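Local coordinates for protein fucose-specific lectin (Aleuria aurantia, PDB 6GKE) that binds L-fucose specifically, with strongest preference for alpha-1,6-linked (core) fucose on glycoproteins, through five sites set between the blades of a six-bladed beta-propeller, at residues A116-G121 against L178-Q183; T171-G176 against P223-Y228; Q75-C80 against P128-Y133; I217-T222 against I274-F279. The protein carries 1 engineered substitution. One frame throughout, in Å; residues are numbered along the deposited sequence.

Contact 1: residues A116-G121 against L178-Q183. With FUC (alpha-L-fucopyranose), chain F; FUC (alpha-L-fucopyranose), chain E.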
# COMPACT_ATOMS: atom_id res chain seq x y z
N ALA A 116 16.55 -14.75 3.74
CA ALA A 116 16.14 -15.77 4.68
C ALA A 116 17.29 -16.00 5.65
O ALA A 116 18.44 -15.72 5.34
CB ALA A 116 15.77 -17.05 3.97
N ALA A 117 16.97 -16.54 6.82
CA ALA A 117 17.99 -16.85 7.79
C ALA A 117 17.56 -18.07 8.59
O ALA A 117 16.38 -18.33 8.78
CB ALA A 117 18.27 -15.68 8.70
N LEU A 118 18.57 -18.79 9.09
CA LEU A 118 18.36 -19.89 10.02
C LEU A 118 19.44 -19.84 11.10
O LEU A 118 20.46 -19.16 10.96
CB LEU A 118 18.33 -21.24 9.28
CG LEU A 118 19.59 -21.64 8.51
CD1 LEU A 118 20.73 -22.09 9.41
CD2 LEU A 118 19.25 -22.75 7.51
N GLN A 119 19.20 -20.59 12.17
CA GLN A 119 20.14 -20.69 13.26
C GLN A 119 20.00 -22.08 13.88
O GLN A 119 18.90 -22.60 13.97
CB GLN A 119 19.87 -19.59 14.29
CG GLN A 119 20.90 -19.49 15.41
CD GLN A 119 20.81 -20.50 16.53
OE1 GLN A 119 21.83 -20.83 17.14
NE2 GLN A 119 19.61 -20.96 16.85
N TRP A 120 21.13 -22.63 14.34
CA TRP A 120 21.07 -23.81 15.21
C TRP A 120 22.20 -23.75 16.23
O TRP A 120 23.27 -23.20 15.97
CB TRP A 120 21.13 -25.13 14.42
CG TRP A 120 22.54 -25.57 14.15
CD1 TRP A 120 23.32 -26.34 14.96
CD2 TRP A 120 23.37 -25.17 13.05
NE1 TRP A 120 24.58 -26.47 14.43
CE2 TRP A 120 24.64 -25.77 13.26
CE3 TRP A 120 23.18 -24.40 11.90
CZ2 TRP A 120 25.69 -25.62 12.36
CZ3 TRP A 120 24.22 -24.25 11.01
CH2 TRP A 120 25.46 -24.85 11.25
N GLY A 121 21.95 -24.39 17.37
CA GLY A 121 22.97 -24.70 18.34
C GLY A 121 23.05 -23.72 19.50
O GLY A 121 23.49 -24.09 20.58
N LEU A 178 20.63 -28.46 7.09
CA LEU A 178 19.97 -27.27 6.55
C LEU A 178 19.13 -27.64 5.33
O LEU A 178 19.55 -28.45 4.51
CB LEU A 178 21.01 -26.24 6.12
CG LEU A 178 22.16 -26.00 7.09
CD1 LEU A 178 23.06 -24.90 6.55
CD2 LEU A 178 21.67 -25.67 8.49
N ARG A 179 17.98 -26.98 5.19
CA ARG A 179 17.16 -27.11 4.00
C ARG A 179 16.74 -25.71 3.55
O ARG A 179 16.20 -24.92 4.34
CB ARG A 179 15.92 -27.98 4.24
CG ARG A 179 16.24 -29.43 4.60
CD ARG A 179 16.90 -30.20 3.47
NE ARG A 179 17.14 -31.60 3.79
CZ ARG A 179 18.22 -32.09 4.39
NH1 ARG A 179 19.20 -31.28 4.79
NH2 ARG A 179 18.33 -33.39 4.59
N ILE A 180 17.00 -25.42 2.27
CA ILE A 180 16.75 -24.12 1.66
C ILE A 180 15.77 -24.33 0.50
O ILE A 180 15.99 -25.22 -0.33
CB ILE A 180 18.05 -23.47 1.15
CG1 ILE A 180 19.18 -23.51 2.19
CG2 ILE A 180 17.77 -22.06 0.64
CD1 ILE A 180 18.87 -22.84 3.51
N TYR A 181 14.72 -23.51 0.46
CA TYR A 181 13.65 -23.61 -0.53
C TYR A 181 13.62 -22.31 -1.32
O TYR A 181 13.72 -21.23 -0.77
CB TYR A 181 12.31 -23.89 0.15
CG TYR A 181 12.35 -25.17 0.94
CD1 TYR A 181 12.13 -26.39 0.32
CD2 TYR A 181 12.75 -25.17 2.26
CE1 TYR A 181 12.27 -27.58 1.01
CE2 TYR A 181 12.89 -26.35 2.97
CZ TYR A 181 12.66 -27.56 2.34
OH TYR A 181 12.83 -28.73 3.03
N TYR A 182 13.47 -22.43 -2.64
CA TYR A 182 13.49 -21.27 -3.52
C TYR A 182 12.71 -21.63 -4.79
O TYR A 182 12.41 -22.79 -5.01
CB TYR A 182 14.93 -20.88 -3.84
CG TYR A 182 15.69 -21.95 -4.58
CD1 TYR A 182 16.31 -22.99 -3.90
CD2 TYR A 182 15.74 -21.96 -5.96
CE1 TYR A 182 16.97 -24.00 -4.58
CE2 TYR A 182 16.41 -22.96 -6.65
CZ TYR A 182 17.02 -23.99 -5.96
OH TYR A 182 17.66 -24.98 -6.65
N GLN A 183 12.41 -20.63 -5.62
CA GLN A 183 11.68 -20.88 -6.84
C GLN A 183 12.64 -20.77 -8.02
O GLN A 183 13.24 -19.72 -8.26
CB GLN A 183 10.51 -19.91 -6.97
CG GLN A 183 9.60 -20.23 -8.16
CD GLN A 183 8.33 -19.41 -8.13
OE1 GLN A 183 8.34 -18.23 -7.79
NE2 GLN A 183 7.23 -20.03 -8.52
C1 FUC F . 16.52 -35.26 1.94
C2 FUC F . 15.70 -34.44 0.95
C3 FUC F . 14.22 -34.46 1.35
C4 FUC F . 14.08 -33.96 2.78
C5 FUC F . 14.89 -34.88 3.69
C6 FUC F . 14.83 -34.46 5.15
O1 FUC F . 16.16 -36.62 1.76
O2 FUC F . 15.89 -34.97 -0.38
O3 FUC F . 13.44 -33.71 0.41
O4 FUC F . 14.59 -32.64 2.93
O5 FUC F . 16.27 -34.84 3.28
C1 FUC E . 29.67 -24.01 6.49
C2 FUC E . 29.23 -23.36 5.18
C3 FUC E . 28.25 -24.30 4.46
C4 FUC E . 27.08 -24.66 5.39
C5 FUC E . 27.67 -25.34 6.62
C6 FUC E . 26.61 -25.79 7.60
O1 FUC E . 30.51 -25.12 6.16
O2 FUC E . 30.39 -23.06 4.37
O3 FUC E . 27.80 -23.72 3.24
O4 FUC E . 26.38 -23.50 5.83
O5 FUC E . 28.55 -24.43 7.28

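Contact 2: residues T171-G176 against P223-Y228. Engineered in segment 223-228: Gln224 (natural residue Asn). With FUC (alpha-L-fucopyranose), chain G.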
# COMPACT_ATOMS: atom_id res chain seq x y z
N THR A 171 15.57 -23.37 6.82
CA THR A 171 15.33 -23.97 8.12
C THR A 171 16.45 -24.95 8.46
O THR A 171 16.94 -25.68 7.59
CB THR A 171 13.92 -24.58 8.17
OG1 THR A 171 13.64 -25.03 9.50
CG2 THR A 171 13.72 -25.73 7.21
N ALA A 172 16.83 -24.97 9.74
CA ALA A 172 17.75 -25.97 10.28
C ALA A 172 16.91 -27.13 10.81
O ALA A 172 16.28 -27.01 11.86
CB ALA A 172 18.62 -25.37 11.36
N ILE A 173 16.88 -28.23 10.06
CA ILE A 173 16.01 -29.36 10.38
C ILE A 173 16.61 -30.25 11.47
O ILE A 173 15.95 -31.14 11.99
CB ILE A 173 15.67 -30.18 9.12
CG1 ILE A 173 16.88 -30.92 8.55
CG2 ILE A 173 15.00 -29.29 8.08
CD1 ILE A 173 16.51 -31.97 7.52
N GLY A 174 17.88 -30.01 11.79
CA GLY A 174 18.59 -30.69 12.86
C GLY A 174 19.92 -30.00 13.05
O GLY A 174 20.22 -29.05 12.32
N PRO A 175 20.75 -30.43 14.02
CA PRO A 175 22.04 -29.78 14.25
C PRO A 175 22.91 -29.81 12.99
O PRO A 175 23.27 -30.88 12.51
CB PRO A 175 22.65 -30.60 15.39
CG PRO A 175 21.47 -31.22 16.09
CD PRO A 175 20.48 -31.51 14.98
N GLY A 176 23.18 -28.63 12.43
CA GLY A 176 24.02 -28.51 11.24
C GLY A 176 23.41 -29.16 10.01
O GLY A 176 24.13 -29.46 9.07
N PRO A 223 12.93 -35.36 10.63
CA PRO A 223 12.14 -34.30 11.25
C PRO A 223 10.89 -33.97 10.43
O PRO A 223 10.76 -34.39 9.28
CB PRO A 223 13.12 -33.12 11.25
CG PRO A 223 13.85 -33.29 9.95
CD PRO A 223 13.94 -34.79 9.74
N GLN A 224 9.98 -33.21 11.05
CA GLN A 224 8.87 -32.60 10.36
C GLN A 224 9.37 -31.31 9.68
O GLN A 224 10.07 -30.52 10.29
CB GLN A 224 7.74 -32.26 11.33
CG GLN A 224 7.15 -33.47 12.03
CD GLN A 224 6.40 -34.39 11.10
OE1 GLN A 224 5.67 -33.96 10.21
NE2 GLN A 224 6.55 -35.69 11.32
N ILE A 225 8.98 -31.13 8.41
CA ILE A 225 9.27 -29.90 7.68
C ILE A 225 7.94 -29.39 7.12
O ILE A 225 7.13 -30.19 6.66
CB ILE A 225 10.29 -30.09 6.55
CG1 ILE A 225 11.51 -30.90 7.00
CG2 ILE A 225 10.70 -28.74 5.97
CD1 ILE A 225 12.42 -31.32 5.88
N ARG A 226 7.74 -28.07 7.16
CA ARG A 226 6.62 -27.46 6.46
C ARG A 226 7.16 -26.31 5.61
O ARG A 226 7.91 -25.47 6.10
CB ARG A 226 5.56 -26.93 7.43
CG ARG A 226 5.00 -27.96 8.40
CD ARG A 226 4.19 -29.06 7.72
NE ARG A 226 3.60 -29.99 8.67
CZ ARG A 226 4.18 -31.12 9.09
NH1 ARG A 226 5.34 -31.51 8.61
NH2 ARG A 226 3.57 -31.85 10.01
N VAL A 227 6.77 -26.31 4.33
CA VAL A 227 7.14 -25.26 3.39
C VAL A 227 5.85 -24.55 2.99
O VAL A 227 4.88 -25.20 2.59
CB VAL A 227 7.87 -25.84 2.17
CG1 VAL A 227 8.29 -24.76 1.20
CG2 VAL A 227 9.07 -26.68 2.58
N TYR A 228 5.86 -23.22 3.12
CA TYR A 228 4.72 -22.37 2.82
C TYR A 228 5.03 -21.51 1.61
O TYR A 228 6.14 -21.01 1.46
CB TYR A 228 4.38 -21.45 4.01
CG TYR A 228 4.00 -22.25 5.22
CD1 TYR A 228 2.75 -22.84 5.30
CD2 TYR A 228 4.91 -22.51 6.23
CE1 TYR A 228 2.41 -23.66 6.37
CE2 TYR A 228 4.59 -23.32 7.30
CZ TYR A 228 3.34 -23.91 7.36
OH TYR A 228 3.04 -24.76 8.40
C1 FUC G . -0.04 -31.65 9.62
C2 FUC G . -0.40 -30.75 8.45
C3 FUC G . -0.93 -29.41 8.95
C4 FUC G . 0.06 -28.77 9.92
C5 FUC G . 0.34 -29.76 11.04
C6 FUC G . 1.34 -29.27 12.08
O1 FUC G . -1.23 -32.01 10.32
O2 FUC G . -1.39 -31.41 7.65
O3 FUC G . -1.22 -28.57 7.83
O4 FUC G . 1.32 -28.47 9.30
O5 FUC G . 0.87 -30.97 10.50

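Contact 3: residues Q75-C80 against P128-Y133. With FUC (alpha-L-fucopyranose), chain B; FUC (alpha-L-fucopyranose), chain E.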
# COMPACT_ATOMS: atom_id res chain seq x y z
N GLN A 75 18.37 -13.77 22.61
CA GLN A 75 19.08 -13.15 21.50
C GLN A 75 18.16 -13.14 20.27
O GLN A 75 17.54 -14.14 19.94
CB GLN A 75 20.37 -13.91 21.19
CG GLN A 75 21.35 -13.96 22.35
CD GLN A 75 22.19 -12.71 22.48
OE1 GLN A 75 22.34 -11.92 21.55
NE2 GLN A 75 22.76 -12.53 23.67
N ILE A 76 18.10 -11.98 19.61
CA ILE A 76 17.38 -11.86 18.35
C ILE A 76 18.33 -11.20 17.35
O ILE A 76 19.10 -10.30 17.71
CB ILE A 76 16.07 -11.06 18.47
CG1 ILE A 76 15.18 -11.62 19.58
CG2 ILE A 76 15.34 -11.02 17.13
CD1 ILE A 76 14.05 -10.71 20.00
N ARG A 77 18.27 -11.66 16.10
CA ARG A 77 18.96 -10.99 15.00
C ARG A 77 17.94 -10.75 13.89
O ARG A 77 17.22 -11.68 13.50
CB ARG A 77 20.12 -11.83 14.47
CG ARG A 77 21.14 -12.24 15.53
CD ARG A 77 21.91 -11.05 16.09
NE ARG A 77 22.93 -11.45 17.06
CZ ARG A 77 22.75 -11.58 18.37
NH1 ARG A 77 21.56 -11.35 18.92
NH2 ARG A 77 23.75 -11.96 19.15
N VAL A 78 17.89 -9.50 13.42
CA VAL A 78 17.01 -9.10 12.33
C VAL A 78 17.89 -8.62 11.18
O VAL A 78 18.68 -7.70 11.36
CB VAL A 78 16.00 -8.02 12.76
CG1 VAL A 78 15.12 -7.61 11.59
CG2 VAL A 78 15.15 -8.47 13.93
N TYR A 79 17.74 -9.26 10.02
CA TYR A 79 18.51 -8.97 8.81
C TYR A 79 17.66 -8.11 7.87
O TYR A 79 16.46 -8.30 7.75
CB TYR A 79 18.98 -10.27 8.15
CG TYR A 79 19.86 -11.02 9.10
CD1 TYR A 79 21.15 -10.58 9.34
CD2 TYR A 79 19.39 -12.07 9.88
CE1 TYR A 79 21.95 -11.16 10.30
CE2 TYR A 79 20.18 -12.67 10.84
CZ TYR A 79 21.46 -12.20 11.07
OH TYR A 79 22.21 -12.75 12.07
N CYS A 80 18.35 -7.17 7.21
CA CYS A 80 17.72 -6.22 6.33
C CYS A 80 18.79 -5.66 5.40
O CYS A 80 19.92 -6.14 5.41
CB CYS A 80 17.03 -5.12 7.14
SG CYS A 80 18.19 -4.12 8.10
N PRO A 128 25.87 -19.95 19.01
CA PRO A 128 24.96 -20.00 17.88
C PRO A 128 25.70 -20.20 16.55
O PRO A 128 26.87 -19.86 16.41
CB PRO A 128 24.30 -18.61 17.91
CG PRO A 128 25.40 -17.72 18.44
CD PRO A 128 26.11 -18.57 19.47
N ASN A 129 24.96 -20.75 15.59
CA ASN A 129 25.41 -20.89 14.22
C ASN A 129 24.32 -20.28 13.33
O ASN A 129 23.21 -20.80 13.33
CB ASN A 129 25.63 -22.35 13.83
CG ASN A 129 26.65 -23.02 14.72
OD1 ASN A 129 27.85 -22.96 14.45
ND2 ASN A 129 26.18 -23.65 15.78
N ILE A 130 24.64 -19.18 12.64
CA ILE A 130 23.66 -18.45 11.84
C ILE A 130 24.04 -18.59 10.37
O ILE A 130 25.22 -18.55 10.03
CB ILE A 130 23.58 -16.97 12.25
CG1 ILE A 130 23.33 -16.80 13.75
CG2 ILE A 130 22.53 -16.23 11.43
CD1 ILE A 130 23.57 -15.40 14.25
N ARG A 131 23.03 -18.71 9.51
CA ARG A 131 23.24 -18.65 8.07
C ARG A 131 22.21 -17.69 7.49
O ARG A 131 21.03 -17.78 7.84
CB ARG A 131 23.11 -20.04 7.43
CG ARG A 131 24.02 -21.11 8.03
CD ARG A 131 25.48 -20.88 7.71
NE ARG A 131 26.37 -21.93 8.20
CZ ARG A 131 27.01 -21.93 9.37
NH1 ARG A 131 26.76 -21.01 10.29
NH2 ARG A 131 27.92 -22.87 9.62
N VAL A 132 22.66 -16.80 6.61
CA VAL A 132 21.83 -15.80 5.97
C VAL A 132 21.92 -16.01 4.45
O VAL A 132 23.01 -16.16 3.92
CB VAL A 132 22.25 -14.38 6.36
CG1 VAL A 132 21.37 -13.34 5.69
CG2 VAL A 132 22.24 -14.19 7.87
N TYR A 133 20.76 -16.01 3.79
CA TYR A 133 20.65 -16.28 2.36
C TYR A 133 20.10 -15.05 1.65
O TYR A 133 19.16 -14.41 2.12
CB TYR A 133 19.77 -17.52 2.12
CG TYR A 133 20.35 -18.73 2.80
CD1 TYR A 133 21.31 -19.51 2.18
CD2 TYR A 133 20.04 -19.01 4.12
CE1 TYR A 133 21.92 -20.57 2.83
CE2 TYR A 133 20.65 -20.06 4.79
CZ TYR A 133 21.60 -20.84 4.15
OH TYR A 133 22.20 -21.85 4.84
C1 FUC B . 26.79 -10.42 17.62
C2 FUC B . 26.62 -9.72 16.28
C3 FUC B . 27.12 -10.62 15.15
C4 FUC B . 26.40 -11.97 15.23
C5 FUC B . 26.69 -12.59 16.59
C6 FUC B . 26.04 -13.95 16.78
O2 FUC B . 27.34 -8.49 16.28
O3 FUC B . 26.94 -9.96 13.89
O4 FUC B . 24.98 -11.83 15.11
O5 FUC B . 26.20 -11.72 17.62
C1 FUC E . 29.67 -24.01 6.49
C2 FUC E . 29.23 -23.36 5.18
C3 FUC E . 28.25 -24.30 4.46
C4 FUC E . 27.08 -24.66 5.39
C5 FUC E . 27.67 -25.34 6.62
C6 FUC E . 26.61 -25.79 7.60
O1 FUC E . 30.51 -25.12 6.16
O2 FUC E . 30.39 -23.06 4.37
O3 FUC E . 27.80 -23.72 3.24
O4 FUC E . 26.38 -23.50 5.83
O5 FUC E . 28.55 -24.43 7.28

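Contact 4: residues I217-T222 against I274-F279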
# COMPACT_ATOMS: atom_id res chain seq x y z
N ILE A 217 9.66 -23.96 7.94
CA ILE A 217 9.90 -24.28 9.34
C ILE A 217 10.15 -25.78 9.46
O ILE A 217 9.84 -26.57 8.56
CB ILE A 217 8.71 -23.86 10.23
CG1 ILE A 217 7.44 -24.61 9.81
CG2 ILE A 217 8.53 -22.35 10.20
CD1 ILE A 217 6.28 -24.50 10.77
N SER A 218 10.67 -26.19 10.61
CA SER A 218 10.90 -27.60 10.88
C SER A 218 11.00 -27.82 12.39
O SER A 218 11.28 -26.89 13.14
CB SER A 218 12.14 -28.10 10.18
OG SER A 218 13.31 -27.48 10.70
N TRP A 219 10.77 -29.06 12.80
CA TRP A 219 10.92 -29.44 14.20
C TRP A 219 11.02 -30.95 14.29
O TRP A 219 10.74 -31.68 13.35
CB TRP A 219 9.76 -28.92 15.05
CG TRP A 219 8.45 -29.63 14.83
CD1 TRP A 219 7.89 -30.62 15.58
CD2 TRP A 219 7.52 -29.36 13.76
NE1 TRP A 219 6.69 -30.99 15.04
CE2 TRP A 219 6.43 -30.23 13.93
CE3 TRP A 219 7.50 -28.45 12.70
CZ2 TRP A 219 5.35 -30.23 13.04
CZ3 TRP A 219 6.43 -28.44 11.83
CH2 TRP A 219 5.37 -29.32 12.01
N GLY A 220 11.42 -31.42 15.47
CA GLY A 220 11.29 -32.81 15.81
C GLY A 220 12.44 -33.68 15.33
O GLY A 220 13.53 -33.20 15.03
N SER A 221 12.17 -34.99 15.30
CA SER A 221 13.18 -36.02 15.12
C SER A 221 13.12 -36.67 13.73
O SER A 221 14.12 -37.20 13.27
CB SER A 221 13.05 -37.07 16.20
OG SER A 221 11.79 -37.73 16.16
N THR A 222 11.96 -36.65 13.09
CA THR A 222 11.82 -37.27 11.78
C THR A 222 12.80 -36.69 10.76
O THR A 222 13.45 -37.45 10.05
CB THR A 222 10.36 -37.25 11.30
OG1 THR A 222 9.62 -38.10 12.17
CG2 THR A 222 10.19 -37.73 9.88
N ILE A 274 3.34 -28.76 18.32
CA ILE A 274 3.92 -27.69 17.53
C ILE A 274 2.93 -26.52 17.50
O ILE A 274 1.72 -26.72 17.40
CB ILE A 274 4.26 -28.17 16.10
CG1 ILE A 274 5.11 -27.15 15.33
CG2 ILE A 274 3.00 -28.53 15.31
CD1 ILE A 274 6.48 -26.89 15.92
N ASP A 275 3.47 -25.31 17.57
CA ASP A 275 2.74 -24.06 17.37
C ASP A 275 3.29 -23.41 16.11
O ASP A 275 4.51 -23.33 15.95
CB ASP A 275 2.89 -23.14 18.58
CG ASP A 275 2.44 -23.78 19.87
OD1 ASP A 275 1.27 -24.20 19.94
OD2 ASP A 275 3.27 -23.87 20.80
N ILE A 276 2.40 -22.97 15.21
CA ILE A 276 2.79 -22.37 13.93
C ILE A 276 1.96 -21.11 13.69
O ILE A 276 0.74 -21.15 13.80
CB ILE A 276 2.61 -23.34 12.74
CG1 ILE A 276 3.29 -24.69 12.98
CG2 ILE A 276 3.11 -22.69 11.46
CD1 ILE A 276 2.90 -25.76 11.99
N SER A 277 2.65 -20.03 13.30
CA SER A 277 2.01 -18.83 12.78
C SER A 277 2.52 -18.57 11.36
O SER A 277 3.72 -18.65 11.13
CB SER A 277 2.31 -17.62 13.64
OG SER A 277 1.81 -17.79 14.95
N VAL A 278 1.60 -18.21 10.45
CA VAL A 278 2.00 -17.75 9.12
C VAL A 278 1.34 -16.39 8.90
O VAL A 278 0.12 -16.28 8.78
CB VAL A 278 1.63 -18.74 8.00
CG1 VAL A 278 2.16 -18.24 6.66
CG2 VAL A 278 2.14 -20.14 8.28
N PHE A 279 2.18 -15.35 8.87
CA PHE A 279 1.75 -13.96 8.79
C PHE A 279 1.55 -13.54 7.33
O PHE A 279 2.27 -14.00 6.44
CB PHE A 279 2.79 -13.05 9.45
CG PHE A 279 2.93 -13.33 10.91
CD1 PHE A 279 2.11 -12.69 11.83
CD2 PHE A 279 3.83 -14.28 11.38
CE1 PHE A 279 2.21 -12.97 13.18
CE2 PHE A 279 3.91 -14.57 12.73
CZ PHE A 279 3.10 -13.91 13.63

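Contact 1: residues A116-G121 against L178-Q183
Leu178 pushes its CD2 methyl into a hollow formed by Leu118 and the indole of Trp120, two side chains that stand on the same side of strand 116-120. Leu178 CD2 lies 3.8 Å from Leu118 CD1 and 3.9 Å from Trp120 CZ3; Leu178 meets the benzo part of the indole obliquely, crossing Trp120 at about a right angle. In return, the fork of Leu118 forms a bump that fits between Leu178 and Ile180: Leu118 CD2 is 4.0 Å from Ile180 CD1. Leu118 and Trp120 both leave their strand toward 178-183, and similar first torsions, CG between the backbone N and the carbonyl carbon (chi1 60° and 86°), set them side by side. This is inter-blade packing of the beta-propeller: the strands run nearly antiparallel (169°) with axes 9.3 Å apart, too far for backbone pairing, and no hydrogen bond crosses. The second methyl of Leu178, CD1, faces the fucose of chain E, 3.7 Å from its O4, and Trp120 CH2 lies 3.9 Å from C6 of the same sugar, whose polar grip comes from Arg131, Glu146 and Trp199. Arg179 leaves the other side of its strand for the next site: its NE donates to O4 of the chain F fucose at 2.9 Å, while its NH2 donates to O5 of that sugar and also forms a salt bridge with Asp195.

Contact 2: residues T171-G176 against P223-Y228
Ile173 and Pro223 meet where two blades of the beta-propeller adjoin, at the end of strand 168-174, in which Ile173 and Gly174 form a classic beta bulge opposite Arg177. The apolar contacts carry the join. Pro223, preceded by a cis peptide bond, turns its ring toward Ile173, and Pro223 CG sits 3.7 Å from Ile173 CB. Ile173 places CG1 between its backbone N and carbonyl carbon (chi1 68°), which leaves Ile173 CG2 for Ile225, 4.0 Å from Ile225 CD1; Ile173 CD1 reaches back to the proline ring. Both isoleucines also touch the chain F fucose, which is hydrogen-bonded by Arg179, Glu191 and Trp245.

No hydrogen bond crosses; the polar contacts of 223-228 gather round Arg226, which points away from 171-176. Arg226 directs NH1 and NH2 end-on at one in-plane oxygen, OE1 of engineered Gln224 (naturally asparagine). NH1 also bonds to the Ile225 carbonyl, approaching from above the carbonyl plane. These bonds orient the guanidinium so that its NE/NH2 edge points at the chain G fucose, which Glu238 and Trp298 also bind. Arg226 NH2 donates to its O5 at 2.9 Å and Arg226 NE to its O4 at 2.8 Å, the latter with an N-H...O angle of 148°.

Contact 3: residues Q75-C80 against P128-Y133
Val132 sets its CG2 methyl squarely over the ring of Tyr79, 3.8 Å from the ring centroid and 7° off the normal, a CH-pi contact. Tyr79 swings its ring toward strand 129-134 with CG anti to the carbonyl carbon (chi1 -61°), and its hydroxyl end reaches past the valine to Ile130: Tyr79 OH is 3.6 Å from Ile130 CG2. The same OH is hydrogen-bonded to Glu89, which helps hold the hydroxyl end. Ile130 extends CD1 beyond the tyrosine to the chain B fucose, 3.8 Å from its C6, and crosses the aliphatic part of Arg77 at about a right angle. Arg77 bends at chi2 (-66°), folding its guanidinium back along its own strand. There NH1 and NH2 share OE1 of Gln75, the NH1 bond lying in the carbonyl plane on a lone pair. In this orientation, Arg77 NE donates to fucose O4 at 2.9 Å and Arg77 NH2 to O5 at 2.9 Å. Arg131, with the same bend, leaves the opposite side of its strand for the chain E fucose. Glu89, Gln101 and Trp153 complete the polar grip on the chain B sugar, making this one of the fucose sites that the propeller forms between adjacent blades.

Contact 4: residues I217-T222 against I274-F279
One wall of an inter-blade fucose site in the propeller is built here, where Ile274, preceded by a cis peptide bond, packs over one face of the Trp219 indole, the two side chains crossing at about a right angle. Ile274 CG1 stands over the six-membered ring, 3.5 Å from its centroid and 9° off the normal, in a CH-pi contact. The rest of the side chain spreads over the same face: Ile274 CD1 lies over the CD2-CG side of the pyrrole ring, 3.4 Å from Trp219 CD2, and Ile274 CG2 lies 3.7 Å from Trp219 CZ2. This spread follows from CG1 being anti to the backbone N (chi1 -169°), which lays the CG1-CD1 arm across the indole.

Deeper in the interface Ile217 takes over from the tryptophan. Ile217 CD1 nestles against the branched side chain of Ile276, 3.7 Å from Ile276 CG2 and equally near Ile276 CG1. Ile276 CD1 also approaches the indole, 4.3 Å from Trp219 CH2 and oblique to the ring. No hydrogen bond joins the segments; their direct contact is apolar. Trp219, Ile274 and Ile276 all touch the chain G fucose held by Arg226.

Around this packing, strand 224-230 flanks strand 213-219 and sends Arg226 against Ile217 and Trp219. Strand 267-271 of the next blade touches Ile217 through Ala268 and Ser270, while Trp292 of strand 286-293 covers Ile276.

In the fold
All four contacts join consecutive blades of the propeller, and the sugar sites lie along these junctions. Contact 3 holds the chain B fucose and, through Arg131, shares the chain E fucose with contact 1, whose Trp120 and Leu178 line it. Contact 1 supplies Arg179 to the chain F fucose, lined by contact 2; contact 2 supplies Arg226 to the chain G sugar, lined by contact 4. Neighbours are also tied through sheet pairing, with Leu118 N 2.9 Å from Arg131 O, Arg179 N 2.9 Å from Thr171 O and Gln224 N 2.9 Å from Trp219 O. Contact 2 has its centre about 8 Å from those of contacts 1 and 4.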